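Local atomic coordinates of aminotransferase class I and II (PDB entry 3OP7), a protein that probably transfers amino groups between amino acids and keto acids, as a pyridoxal phosphate-dependent aminotransferase of the class I and II family. Residues 55-60 with 255-260; 35-40 with 260-265; 178-183 with 188-193. All coordinates share one frame; numbering follows the deposited sequence. Where two conformers were deposited one is given.

Contact 1 of 3, residues 55-60 with 255-260. With SO4 (sulfate ion), chain C; SO4 (sulfate ion), chain D.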
ATOM      1  N   THR A  55      -1.051   2.274 -23.186  1.00 29.15           N
ATOM      2  CA  THR A  55      -0.889   1.171 -22.238  1.00 27.96           C
ATOM      3  C   THR A  55      -2.184   1.004 -21.443  1.00 27.92           C
ATOM      4  O   THR A  55      -2.652   1.929 -20.810  1.00 27.96           O
ATOM      5  CB  THR A  55       0.331   1.370 -21.338  1.00 28.20           C
ATOM      6  OG1 THR A  55       1.498   1.457 -22.154  1.00 27.93           O
ATOM      7  CG2 THR A  55       0.505   0.234 -20.329  1.00 28.12           C
ATOM      8  N   LYS A  56      -2.742  -0.196 -21.446  1.00 26.84           N
ATOM      9  CA  LYS A  56      -3.924  -0.466 -20.613  1.00 26.53           C
ATOM     10  C   LYS A  56      -3.575  -0.233 -19.138  1.00 25.01           C
ATOM     11  O   LYS A  56      -2.547  -0.712 -18.633  1.00 24.06           O
ATOM     12  CB  LYS A  56      -4.373  -1.903 -20.799  1.00 28.47           C
ATOM     13  CG  LYS A  56      -5.048  -2.140 -22.117  1.00 32.64           C
ATOM     14  CD  LYS A  56      -5.471  -3.588 -22.241  1.00 39.88           C
ATOM     15  CE  LYS A  56      -5.798  -3.982 -23.678  1.00 44.44           C
ATOM     16  NZ  LYS A  56      -6.853  -3.126 -24.298  1.00 50.16           N
ATOM     17  N   LEU A  57      -4.431   0.516 -18.450  1.00 24.44           N
ATOM     18  CA  LEU A  57      -4.227   0.770 -17.017  1.00 23.46           C
ATOM     19  C   LEU A  57      -4.992  -0.378 -16.286  1.00 23.42           C
ATOM     20  O   LEU A  57      -5.866  -0.171 -15.414  1.00 21.43           O
ATOM     21  CB  LEU A  57      -4.725   2.171 -16.662  1.00 22.60           C
ATOM     22  CG  LEU A  57      -3.982   3.309 -17.367  1.00 24.41           C
ATOM     23  CD1 LEU A  57      -4.709   4.657 -17.134  1.00 24.64           C
ATOM     24  CD2 LEU A  57      -2.528   3.344 -16.876  1.00 21.98           C
ATOM     25  N   ASN A  58      -4.620  -1.606 -16.646  1.00 23.10           N
ATOM     26  CA  ASN A  58      -5.010  -2.788 -15.888  1.00 23.00           C
ATOM     27  C   ASN A  58      -4.068  -3.015 -14.718  1.00 22.25           C
ATOM     28  O   ASN A  58      -3.367  -2.068 -14.320  1.00 22.39           O
ATOM     29  CB  ASN A  58      -5.167  -4.004 -16.826  1.00 24.44           C
ATOM     30  CG  ASN A  58      -3.867  -4.338 -17.602  1.00 24.20           C
ATOM     31  OD1 ASN A  58      -2.787  -4.026 -17.176  1.00 26.36           O
ATOM     32  ND2 ASN A  58      -4.046  -5.035 -18.786  1.00 25.49           N
ATOM     33  N   TYR A  59      -4.039  -4.189 -14.099  1.00 21.34           N
ATOM     34  CA  TYR A  59      -3.119  -4.424 -12.991  1.00 21.73           C
ATOM     35  C   TYR A  59      -1.631  -4.449 -13.428  1.00 22.84           C
ATOM     36  O   TYR A  59      -0.751  -4.257 -12.617  1.00 22.48           O
ATOM     37  CB  TYR A  59      -3.504  -5.657 -12.175  1.00 22.84           C
ATOM     38  CG  TYR A  59      -4.721  -5.396 -11.302  1.00 22.63           C
ATOM     39  CD1 TYR A  59      -4.588  -4.772 -10.045  1.00 21.50           C
ATOM     40  CD2 TYR A  59      -5.992  -5.714 -11.728  1.00 24.47           C
ATOM     41  CE1 TYR A  59      -5.734  -4.529  -9.264  1.00 21.33           C
ATOM     42  CE2 TYR A  59      -7.101  -5.443 -10.952  1.00 25.38           C
ATOM     43  CZ  TYR A  59      -6.923  -4.852  -9.684  1.00 23.00           C
ATOM     44  OH  TYR A  59      -8.044  -4.607  -8.884  1.00 22.54           O
ATOM     45  N   GLY A  60      -1.386  -4.647 -14.718  1.00 24.17           N
ATOM     46  CA  GLY A  60      -0.051  -4.462 -15.274  1.00 24.09           C
ATOM     47  C   GLY A  60       0.908  -5.525 -14.793  1.00 24.34           C
ATOM     48  O   GLY A  60       0.553  -6.689 -14.669  1.00 24.59           O
ATOM     49  N   ALA A 255       1.920  -2.171  -7.593  1.00 20.42           N
ATOM     50  CA  ALA A 255       2.112  -0.760  -7.715  1.00 20.15           C
ATOM     51  C   ALA A 255       1.601  -0.302  -9.052  1.00 20.79           C
ATOM     52  O   ALA A 255       1.105  -1.134  -9.863  1.00 23.53           O
ATOM     53  CB  ALA A 255       3.610  -0.468  -7.605  1.00 17.78           C
ATOM     54  N   GLY A 256       1.651   1.003  -9.330  1.00 21.39           N
ATOM     55  CA  GLY A 256       0.929   1.509 -10.519  1.00 20.77           C
ATOM     56  C   GLY A 256       1.636   1.291 -11.856  1.00 21.76           C
ATOM     57  O   GLY A 256       2.845   1.166 -11.905  1.00 21.95           O
ATOM     58  N   VAL A 257       0.851   1.249 -12.934  1.00 20.37           N
ATOM     59  CA  VAL A 257       1.376   1.126 -14.300  1.00 21.27           C
ATOM     60  C   VAL A 257       2.331   2.291 -14.689  1.00 20.76           C
ATOM     61  O   VAL A 257       3.432   2.048 -15.136  1.00 22.47           O
ATOM     62  CB  VAL A 257       0.221   1.009 -15.320  1.00 22.03           C
ATOM     63  CG1 VAL A 257       0.666   1.068 -16.785  1.00 24.42           C
ATOM     64  CG2 VAL A 257      -0.482  -0.327 -15.083  1.00 23.93           C
ATOM     65  N   PHE A 258       1.870   3.524 -14.513  1.00 21.06           N
ATOM     66  CA  PHE A 258       2.686   4.703 -14.833  1.00 21.22           C
ATOM     67  C   PHE A 258       3.833   4.735 -13.875  1.00 20.60           C
ATOM     68  O   PHE A 258       4.956   5.050 -14.255  1.00 20.63           O
ATOM     69  CB  PHE A 258       1.858   5.979 -14.699  1.00 22.19           C
ATOM     70  CG  PHE A 258       2.633   7.241 -14.650  1.00 21.50           C
ATOM     71  CD1 PHE A 258       3.109   7.713 -13.437  1.00 22.61           C
ATOM     72  CD2 PHE A 258       2.895   7.989 -15.803  1.00 21.19           C
ATOM     73  CE1 PHE A 258       3.793   8.909 -13.365  1.00 22.83           C
ATOM     74  CE2 PHE A 258       3.607   9.205 -15.713  1.00 23.56           C
ATOM     75  CZ  PHE A 258       4.027   9.645 -14.495  1.00 23.90           C
ATOM     76  N   ASP A 259       3.559   4.379 -12.633  1.00 19.62           N
ATOM     77  CA  ASP A 259       4.599   4.449 -11.592  1.00 19.66           C
ATOM     78  C   ASP A 259       5.816   3.540 -11.933  1.00 19.52           C
ATOM     79  O   ASP A 259       6.993   3.921 -11.851  1.00 20.47           O
ATOM     80  CB  ASP A 259       3.992   4.131 -10.231  1.00 19.42           C
ATOM     81  CG  ASP A 259       2.853   5.069  -9.849  1.00 20.36           C
ATOM     82  OD1 ASP A 259       2.894   6.255 -10.241  1.00 21.45           O
ATOM     83  OD2 ASP A 259       1.913   4.577  -9.134  1.00 22.29           O
ATOM     84  N   ASP A 260       5.531   2.303 -12.328  1.00 19.84           N
ATOM     85  CA  ASP A 260       6.542   1.386 -12.804  1.00 21.25           C
ATOM     86  C   ASP A 260       7.262   1.896 -14.074  1.00 21.81           C
ATOM     87  O   ASP A 260       8.460   1.703 -14.229  1.00 22.46           O
ATOM     88  CB  ASP A 260       5.949  -0.014 -13.011  1.00 22.24           C
ATOM     89  CG  ASP A 260       6.887  -0.929 -13.794  1.00 21.85           C
ATOM     90  OD1 ASP A 260       7.728  -1.610 -13.194  1.00 21.86           O
ATOM     91  OD2 ASP A 260       6.725  -0.954 -15.028  1.00 24.63           O
TER
HETATM   92  S   SO4 C 400      -7.866  -5.841 -19.425  1.00 42.37           S
HETATM   93  O1  SO4 C 400      -8.597  -5.919 -20.674  1.00 47.54           O
HETATM   94  O2  SO4 C 400      -8.698  -5.411 -18.292  1.00 44.45           O
HETATM   95  O3  SO4 C 400      -7.098  -6.978 -19.016  1.00 45.52           O
HETATM   96  O4  SO4 C 400      -6.895  -4.853 -19.798  1.00 46.93           O
HETATM   97  S   SO4 D 401      -1.106  -5.571 -21.322  1.00 45.54           S
HETATM   98  O1  SO4 D 401      -2.310  -5.602 -22.209  1.00 47.22           O
HETATM   99  O2  SO4 D 401      -1.551  -5.944 -19.952  1.00 43.01           O
HETATM  100  O3  SO4 D 401      -0.202  -6.655 -21.768  1.00 36.65           O
HETATM  101  O4  SO4 D 401      -0.486  -4.202 -21.371  1.00 42.85           O
HETATM  102  O   HOH W   1      -0.515  -1.711 -11.873  1.00 46.32           O
HETATM  103  O   HOH W   2       1.606  -2.451 -12.480  1.00 57.10           O

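Contact 2 of 3, residues 35-40 with 260-265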
ATOM      1  N   GLU A  35       9.526  16.474 -16.321  1.00 32.01           N
ATOM      2  CA  GLU A  35      10.330  17.325 -17.208  1.00 34.50           C
ATOM      3  C   GLU A  35      11.827  17.221 -16.893  1.00 33.97           C
ATOM      4  O   GLU A  35      12.635  17.031 -17.787  1.00 33.00           O
ATOM      5  CB  GLU A  35       9.898  18.790 -17.047  1.00 36.48           C
ATOM      6  CG  GLU A  35      10.832  19.831 -17.682  1.00 43.70           C
ATOM      7  CD  GLU A  35      10.323  20.410 -18.967  1.00 48.44           C
ATOM      8  OE1 GLU A  35       9.082  20.527 -19.146  1.00 49.28           O
ATOM      9  OE2 GLU A  35      11.194  20.789 -19.792  1.00 55.22           O
ATOM     10  N   GLU A  36      12.174  17.364 -15.621  1.00 32.06           N
ATOM     11  CA  GLU A  36      13.567  17.279 -15.194  0.50 32.22           C
ATOM     12  C   GLU A  36      14.109  15.864 -15.392  1.00 31.28           C
ATOM     13  O   GLU A  36      15.271  15.686 -15.770  1.00 32.17           O
ATOM     14  CB  GLU A  36      13.770  17.741 -13.727  0.50 32.01           C
ATOM     15  CG  GLU A  36      15.249  18.043 -13.401  0.50 34.94           C
ATOM     16  CD  GLU A  36      15.583  18.436 -11.961  0.50 36.72           C
ATOM     17  OE1 GLU A  36      14.673  18.673 -11.134  0.50 36.27           O
ATOM     18  OE2 GLU A  36      16.807  18.503 -11.670  0.50 35.62           O
ATOM     19  N   LEU A  37      13.288  14.848 -15.114  1.00 29.29           N
ATOM     20  CA  LEU A  37      13.728  13.472 -15.355  1.00 29.28           C
ATOM     21  C   LEU A  37      13.985  13.186 -16.836  1.00 30.17           C
ATOM     22  O   LEU A  37      15.001  12.563 -17.180  1.00 32.00           O
ATOM     23  CB  LEU A  37      12.735  12.456 -14.826  1.00 26.25           C
ATOM     24  CG  LEU A  37      13.078  10.977 -14.984  1.00 26.61           C
ATOM     25  CD1 LEU A  37      14.435  10.598 -14.319  1.00 26.82           C
ATOM     26  CD2 LEU A  37      11.901  10.077 -14.467  1.00 26.34           C
ATOM     27  N   PHE A  38      13.125  13.692 -17.715  1.00 30.08           N
ATOM     28  CA  PHE A  38      13.368  13.544 -19.140  1.00 32.23           C
ATOM     29  C   PHE A  38      14.682  14.217 -19.522  1.00 34.30           C
ATOM     30  O   PHE A  38      15.474  13.660 -20.284  1.00 35.51           O
ATOM     31  CB  PHE A  38      12.236  14.162 -19.950  1.00 32.52           C
ATOM     32  CG  PHE A  38      10.910  13.420 -19.866  1.00 31.29           C
ATOM     33  CD1 PHE A  38      10.864  12.047 -19.785  1.00 34.22           C
ATOM     34  CD2 PHE A  38       9.719  14.115 -19.969  1.00 32.91           C
ATOM     35  CE1 PHE A  38       9.650  11.388 -19.769  1.00 32.78           C
ATOM     36  CE2 PHE A  38       8.504  13.454 -19.947  1.00 34.53           C
ATOM     37  CZ  PHE A  38       8.472  12.089 -19.854  1.00 33.90           C
ATOM     38  N   ALA A  39      14.912  15.417 -18.988  1.00 36.14           N
ATOM     39  CA  ALA A  39      16.112  16.183 -19.322  1.00 38.79           C
ATOM     40  C   ALA A  39      17.392  15.487 -18.881  1.00 40.13           C
ATOM     41  O   ALA A  39      18.336  15.372 -19.659  1.00 39.85           O
ATOM     42  CB  ALA A  39      16.049  17.618 -18.737  1.00 39.70           C
ATOM     43  N   LEU A  40      17.448  15.020 -17.639  1.00 39.71           N
ATOM     44  CA  LEU A  40      18.673  14.396 -17.176  1.00 41.64           C
ATOM     45  C   LEU A  40      18.899  13.011 -17.827  1.00 41.72           C
ATOM     46  O   LEU A  40      20.038  12.559 -17.956  1.00 42.56           O
ATOM     47  CB  LEU A  40      18.757  14.385 -15.643  1.00 41.93           C
ATOM     48  CG  LEU A  40      17.769  13.553 -14.877  1.00 40.84           C
ATOM     49  CD1 LEU A  40      18.205  12.090 -15.018  1.00 44.09           C
ATOM     50  CD2 LEU A  40      17.682  13.975 -13.379  1.00 41.78           C
ATOM     51  N   ASP A 260       5.531   2.303 -12.328  1.00 19.84           N
ATOM     52  CA  ASP A 260       6.542   1.386 -12.804  1.00 21.25           C
ATOM     53  C   ASP A 260       7.262   1.896 -14.074  1.00 21.81           C
ATOM     54  O   ASP A 260       8.460   1.703 -14.229  1.00 22.46           O
ATOM     55  CB  ASP A 260       5.949  -0.014 -13.011  1.00 22.24           C
ATOM     56  CG  ASP A 260       6.887  -0.929 -13.794  1.00 21.85           C
ATOM     57  OD1 ASP A 260       7.728  -1.610 -13.194  1.00 21.86           O
ATOM     58  OD2 ASP A 260       6.725  -0.954 -15.028  1.00 24.63           O
ATOM     59  N   LEU A 261       6.528   2.506 -15.012  1.00 21.36           N
ATOM     60  CA  LEU A 261       7.125   3.069 -16.242  0.50 23.39           C
ATOM     61  C   LEU A 261       8.158   4.137 -15.895  1.00 23.57           C
ATOM     62  O   LEU A 261       9.275   4.140 -16.445  1.00 24.00           O
ATOM     63  CB  LEU A 261       6.043   3.683 -17.122  0.50 24.49           C
ATOM     64  CG  LEU A 261       5.767   3.273 -18.561  0.50 29.44           C
ATOM     65  CD1 LEU A 261       5.466   4.534 -19.345  0.50 25.24           C
ATOM     66  CD2 LEU A 261       6.860   2.390 -19.258  0.50 22.53           C
ATOM     67  N   VAL A 262       7.794   5.050 -14.996  1.00 22.28           N
ATOM     68  CA  VAL A 262       8.735   6.086 -14.547  1.00 22.24           C
ATOM     69  C   VAL A 262       9.897   5.432 -13.819  1.00 23.12           C
ATOM     70  O   VAL A 262      11.052   5.827 -14.027  1.00 22.93           O
ATOM     71  CB  VAL A 262       8.073   7.164 -13.652  1.00 22.38           C
ATOM     72  CG1 VAL A 262       9.114   8.160 -13.111  1.00 22.36           C
ATOM     73  CG2 VAL A 262       6.937   7.876 -14.434  1.00 21.79           C
ATOM     74  N   ALA A 263       9.614   4.402 -13.024  1.00 22.80           N
ATOM     75  CA  ALA A 263      10.703   3.736 -12.273  1.00 23.67           C
ATOM     76  C   ALA A 263      11.715   3.120 -13.254  1.00 23.24           C
ATOM     77  O   ALA A 263      12.890   3.185 -13.007  1.00 26.65           O
ATOM     78  CB  ALA A 263      10.141   2.646 -11.330  1.00 22.52           C
ATOM     79  N   GLN A 264      11.224   2.510 -14.344  1.00 25.49           N
ATOM     80  CA  GLN A 264      12.105   1.891 -15.344  1.00 25.50           C
ATOM     81  C   GLN A 264      13.081   2.975 -15.883  1.00 26.69           C
ATOM     82  O   GLN A 264      14.281   2.763 -16.018  1.00 27.94           O
ATOM     83  CB  GLN A 264      11.302   1.340 -16.516  1.00 27.78           C
ATOM     84  CG  GLN A 264      10.479   0.079 -16.237  1.00 25.19           C
ATOM     85  CD  GLN A 264       9.721  -0.398 -17.459  1.00 27.32           C
ATOM     86  OE1 GLN A 264      10.288  -0.544 -18.550  1.00 29.84           O
ATOM     87  NE2 GLN A 264       8.442  -0.603 -17.297  1.00 26.42           N
ATOM     88  N   LEU A 265      12.501   4.106 -16.274  1.00 26.49           N
ATOM     89  CA  LEU A 265      13.286   5.248 -16.781  1.00 27.48           C
ATOM     90  C   LEU A 265      14.299   5.771 -15.754  1.00 26.90           C
ATOM     91  O   LEU A 265      15.489   5.982 -16.089  1.00 27.97           O
ATOM     92  CB  LEU A 265      12.335   6.355 -17.231  1.00 27.24           C
ATOM     93  CG  LEU A 265      12.963   7.623 -17.813  1.00 30.31           C
ATOM     94  CD1 LEU A 265      13.852   7.312 -19.038  1.00 33.84           C
ATOM     95  CD2 LEU A 265      11.827   8.584 -18.194  1.00 31.20           C
TER

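Contact 3 of 3, residues 178-183 with 188-193. With EDO (1,2-ethanediol), chain J.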
ATOM      1  N   GLU A 178      29.986  -8.222  11.397  1.00 31.74           N
ATOM      2  CA  GLU A 178      29.911  -8.651  12.793  1.00 32.14           C
ATOM      3  C   GLU A 178      28.446  -8.865  13.237  1.00 31.18           C
ATOM      4  O   GLU A 178      28.123  -9.870  13.901  1.00 30.46           O
ATOM      5  CB  GLU A 178      30.705  -7.675  13.711  1.00 33.26           C
ATOM      6  CG  GLU A 178      30.953  -8.277  15.087  1.00 34.14           C
ATOM      7  CD  GLU A 178      31.796  -7.450  16.008  1.00 37.88           C
ATOM      8  OE1 GLU A 178      32.455  -6.482  15.577  1.00 38.06           O
ATOM      9  OE2 GLU A 178      31.774  -7.776  17.199  1.00 38.08           O
ATOM     10  N   LEU A 179      27.562  -7.976  12.784  1.00 29.18           N
ATOM     11  CA  LEU A 179      26.111  -8.109  12.990  1.00 27.63           C
ATOM     12  C   LEU A 179      25.648  -9.427  12.372  1.00 27.43           C
ATOM     13  O   LEU A 179      24.868 -10.189  12.971  1.00 28.26           O
ATOM     14  CB  LEU A 179      25.379  -6.930  12.362  1.00 26.00           C
ATOM     15  CG  LEU A 179      23.881  -7.016  12.164  1.00 28.36           C
ATOM     16  CD1 LEU A 179      23.216  -7.258  13.521  1.00 30.46           C
ATOM     17  CD2 LEU A 179      23.401  -5.717  11.470  1.00 26.09           C
ATOM     18  N   VAL A 180      26.097  -9.683  11.154  1.00 28.14           N
ATOM     19  CA  VAL A 180      25.705 -10.899  10.456  1.00 28.43           C
ATOM     20  C   VAL A 180      26.214 -12.145  11.205  1.00 29.84           C
ATOM     21  O   VAL A 180      25.512 -13.106  11.331  1.00 29.78           O
ATOM     22  CB  VAL A 180      26.174 -10.869   9.006  1.00 29.93           C
ATOM     23  CG1 VAL A 180      26.008 -12.262   8.300  1.00 29.77           C
ATOM     24  CG2 VAL A 180      25.378  -9.827   8.236  1.00 27.04           C
ATOM     25  N   GLU A 181      27.455 -12.134  11.672  1.00 31.14           N
ATOM     26  CA  GLU A 181      27.948 -13.272  12.434  0.50 32.66           C
ATOM     27  C   GLU A 181      27.059 -13.568  13.643  1.00 32.02           C
ATOM     28  O   GLU A 181      26.821 -14.741  13.957  1.00 32.37           O
ATOM     29  CB  GLU A 181      29.414 -13.083  12.822  0.50 34.24           C
ATOM     30  CG  GLU A 181      30.342 -13.232  11.627  0.50 36.86           C
ATOM     31  CD  GLU A 181      31.799 -12.973  11.946  0.50 42.55           C
ATOM     32  OE1 GLU A 181      32.090 -12.048  12.737  0.50 45.73           O
ATOM     33  OE2 GLU A 181      32.658 -13.708  11.401  0.50 45.17           O
ATOM     34  N   ILE A 182      26.538 -12.528  14.297  1.00 31.07           N
ATOM     35  CA  ILE A 182      25.640 -12.729  15.431  1.00 30.72           C
ATOM     36  C   ILE A 182      24.287 -13.328  14.988  1.00 30.17           C
ATOM     37  O   ILE A 182      23.829 -14.358  15.555  1.00 30.00           O
ATOM     38  CB  ILE A 182      25.385 -11.427  16.211  1.00 30.77           C
ATOM     39  CG1 ILE A 182      26.671 -10.879  16.833  1.00 30.76           C
ATOM     40  CG2 ILE A 182      24.326 -11.669  17.289  1.00 29.61           C
ATOM     41  CD1 ILE A 182      26.515  -9.381  17.297  1.00 30.27           C
ATOM     42  N   ALA A 183      23.666 -12.746  13.942  1.00 28.79           N
ATOM     43  CA  ALA A 183      22.412 -13.231  13.392  1.00 28.35           C
ATOM     44  C   ALA A 183      22.538 -14.672  12.898  1.00 28.96           C
ATOM     45  O   ALA A 183      21.643 -15.488  13.115  1.00 27.11           O
ATOM     46  CB  ALA A 183      21.887 -12.322  12.218  1.00 26.59           C
ATOM     47  N   ALA A 188      18.673 -15.945  12.203  1.00 27.94           N
ATOM     48  CA  ALA A 188      17.735 -14.814  12.198  1.00 26.76           C
ATOM     49  C   ALA A 188      17.828 -14.067  10.872  1.00 26.31           C
ATOM     50  O   ALA A 188      18.905 -13.907  10.315  1.00 26.74           O
ATOM     51  CB  ALA A 188      18.038 -13.832  13.368  1.00 26.53           C
ATOM     52  N   TYR A 189      16.700 -13.604  10.365  1.00 26.78           N
ATOM     53  CA  TYR A 189      16.714 -12.735   9.217  1.00 25.85           C
ATOM     54  C   TYR A 189      17.204 -11.417   9.716  1.00 24.40           C
ATOM     55  O   TYR A 189      17.001 -11.078  10.884  1.00 24.93           O
ATOM     56  CB  TYR A 189      15.332 -12.444   8.710  1.00 26.95           C
ATOM     57  CG  TYR A 189      14.549 -13.617   8.165  1.00 28.61           C
ATOM     58  CD1 TYR A 189      14.959 -14.257   7.035  1.00 31.11           C
ATOM     59  CD2 TYR A 189      13.358 -14.046   8.797  1.00 32.86           C
ATOM     60  CE1 TYR A 189      14.212 -15.345   6.520  1.00 32.07           C
ATOM     61  CE2 TYR A 189      12.610 -15.106   8.298  1.00 34.43           C
ATOM     62  CZ  TYR A 189      13.037 -15.746   7.155  1.00 35.18           C
ATOM     63  OH  TYR A 189      12.288 -16.797   6.655  1.00 36.05           O
ATOM     64  N   ILE A 190      17.768 -10.639   8.817  1.00 24.31           N
ATOM     65  CA  ILE A 190      18.026  -9.218   9.070  1.00 23.05           C
ATOM     66  C   ILE A 190      17.314  -8.402   7.994  1.00 23.78           C
ATOM     67  O   ILE A 190      17.644  -8.489   6.809  1.00 23.68           O
ATOM     68  CB  ILE A 190      19.532  -8.848   9.086  1.00 24.27           C
ATOM     69  CG1 ILE A 190      20.288  -9.581  10.209  1.00 24.67           C
ATOM     70  CG2 ILE A 190      19.660  -7.311   9.266  1.00 24.57           C
ATOM     71  CD1 ILE A 190      21.810  -9.435  10.165  1.00 25.75           C
ATOM     72  N   LEU A 191      16.295  -7.653   8.413  1.00 23.18           N
ATOM     73  CA  LEU A 191      15.563  -6.751   7.538  1.00 21.82           C
ATOM     74  C   LEU A 191      16.326  -5.434   7.643  1.00 23.04           C
ATOM     75  O   LEU A 191      16.559  -4.919   8.765  1.00 22.34           O
ATOM     76  CB  LEU A 191      14.168  -6.513   8.056  1.00 22.59           C
ATOM     77  CG  LEU A 191      13.358  -5.364   7.396  1.00 20.37           C
ATOM     78  CD1 LEU A 191      13.332  -5.499   5.823  1.00 23.10           C
ATOM     79  CD2 LEU A 191      11.909  -5.273   7.958  1.00 22.70           C
ATOM     80  N   SER A 192      16.789  -4.925   6.513  1.00 22.62           N
ATOM     81  CA  SER A 192      17.486  -3.644   6.475  1.00 21.96           C
ATOM     82  C   SER A 192      16.797  -2.659   5.513  1.00 22.38           C
ATOM     83  O   SER A 192      16.739  -2.887   4.306  1.00 22.38           O
ATOM     84  CB  SER A 192      18.937  -3.881   6.052  1.00 23.28           C
ATOM     85  OG  SER A 192      19.677  -2.667   6.076  1.00 22.51           O
ATOM     86  N   ASP A 193      16.184  -1.625   6.073  1.00 21.34           N
ATOM     87  CA  ASP A 193      15.587  -0.565   5.308  1.00 20.79           C
ATOM     88  C   ASP A 193      16.715   0.396   4.889  1.00 21.09           C
ATOM     89  O   ASP A 193      17.357   1.073   5.727  1.00 22.50           O
ATOM     90  CB  ASP A 193      14.499   0.108   6.149  1.00 21.54           C
ATOM     91  CG  ASP A 193      13.918   1.378   5.519  1.00 22.15           C
ATOM     92  OD1 ASP A 193      14.574   2.040   4.695  1.00 23.30           O
ATOM     93  OD2 ASP A 193      12.848   1.785   5.976  1.00 23.50           O
TER
HETATM   94  C1  EDO J 407      28.935 -15.482  17.565  1.00 49.70           C
HETATM   95  O1  EDO J 407      29.425 -15.196  16.233  1.00 50.98           O
HETATM   96  C2  EDO J 407      29.667 -14.609  18.590  1.00 48.67           C
HETATM   97  O2  EDO J 407      28.951 -13.422  18.970  1.00 42.64           O

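Contact 1 of 3, residues 55-60 with 255-260
The carbonyl oxygen of Ala255 takes hold of the loop 55-60 through two waters, each of which also binds Tyr59 O; one lies 2.6 Å from Ala255 O, the other 3.0 Å. Beside this bridge the two segments meet through Val257 in the first turn of its helix. With CG1 anti to the backbone N (chi1 172°), its two methyls are shared out along the loop. Val257 CG1 lies 3.6 Å from Thr55 CG2, the two side chains meeting obliquely, and also rests on Leu57 CD2, while CG2 sits 3.5 Å from Asn58 O. Leu57 itself centres an inverse gamma turn. The Asn58 amide takes no direct part in the contact; its ND2 binds two sulfate ions, probably from the crystallisation liquor, at O4 of one (3.0 Å, 155°) and straighter at O2 of the other (2.9 Å, 165°), and OD1 takes a weak bond from Gly60 N, so both ends have partners. Tyr59 OH is hydrogen-bonded to the cofactor-lysine group of the second subunit. No direct hydrogen bond joins the two segments; water and one valine link this helix start to a loop that delivers a tyrosine to the neighbouring active site.

Contact 2 of 3, residues 35-40 with 260-265
Leu37 and Leu265 lie alongside each other, pointing opposite ways between the two helices, with Leu37 CD2 4.0 Å from Leu265 CD2. The same Leu37 methyl makes the closest approach of the pair of segments, 3.6 Å to Val262 CG1, the two side chains meeting at a slant. Both leucines carry CG anti to the backbone N (chi1 -179° in each), which sends the branches out into the interface. Leu265 CD2 also lies at the edge of the Phe38 ring, near its plane, 3.9 Å from CE1, with the two side chains set roughly perpendicular.

Around these groups lies a second shell. Phe48 of helix 45-53 packs edge-to-face with Phe38 and also touches Val262, Thr43 lies against both Phe38 and Leu265, and Ile273 of the long helix 270-294 backs Leu37. Within helix 257-268, Gln264 NE2 reaches back one turn to Asp260 OD2 at 2.9 Å, on the syn side but 35° out of the carboxylate plane; OD1 of the same carboxylate is taken by Gln86 and Ser65, tying this helix to them. The helix axes stay 11.5 Å apart and run at 33° to each other, a wide spacing filled by leucine, valine and phenylalanine. It is ordinary apolar helix-helix packing, fastening helix 34-41, near the N-terminus, to helix 257-268, just before helix 270-294, in an aminotransferase of PLP fold type I.

Contact 3 of 3, residues 178-183 with 188-193
Helix 178-183 runs at 142° to strand 189-193, with axes 9.3 Å apart at closest approach, and the chain passes from one to the other through a short turn across which Ala188 N donates to Ala183 O at 3.1 Å (153°). The donor sits above the carbonyl plane rather than within it. Beside this bond the methyls of Ala183 and Ala188 approach to 4.3 Å.

Further along the strand Ile190 is the side chain that fills the space between the two elements. Its CG1 is anti to the carbonyl carbon (chi1 -62°), and the extended outer bond carries CD1 against the helix, where three residues receive it. Ala183 CB is nearest, 3.5 Å from Ile190 CD1; the small methyl lets the strand side chain come in close there. Leu179 meets Ile190 tip to tip, its CG 3.8 Å from CD1. Val180 comes across at about a right angle and brings CG2 to 4.1 Å of the same methyl.

This is the second half of a beta-alpha-beta crossover: strand 157-161 leads into helix 173-184, which returns to strand 189-193 lying parallel beside the first in the central mixed sheet. Ile158 and Ile160 of strand 157-161 lie against Ala183 and Leu179 respectively, while Tyr211, in the loop after helix 207-210, touches Val180, Ala183 and Ile190. Leu147 of helix 144-150 packs on Leu179, and Arg148 makes a salt bridge with Glu178. At the far end of the strand, Asp193 OD2 is hydrogen-bonded to N1 of the cofactor attached at Lys222, the aspartate-to-pyridine pairing known from fold type I enzymes, and Asn94 ND2 also binds this carboxylate oxygen.

In the fold
Contacts 1 and 2 are neighbours, with centres about 15 Å apart: both use helix 257-268 and share Asp260, contact 1 at the start of the helix and contact 2 further along it. Contact 3 stands apart in the central sheet region, its centre about 35 Å from that of contact 1 and 34 Å from that of contact 2. Along the chain they are nested, residues 178-193 inside the loop closed by contact 1, which itself lies inside that of contact 2. Helix 257-268 thus comes back to segments near the N-terminus after the chain has passed through the strands of the large sheet. The loop of contact 1 reaches the second subunit's cofactor through Tyr59, whereas the strand of contact 3 serves the cofactor of its own chain.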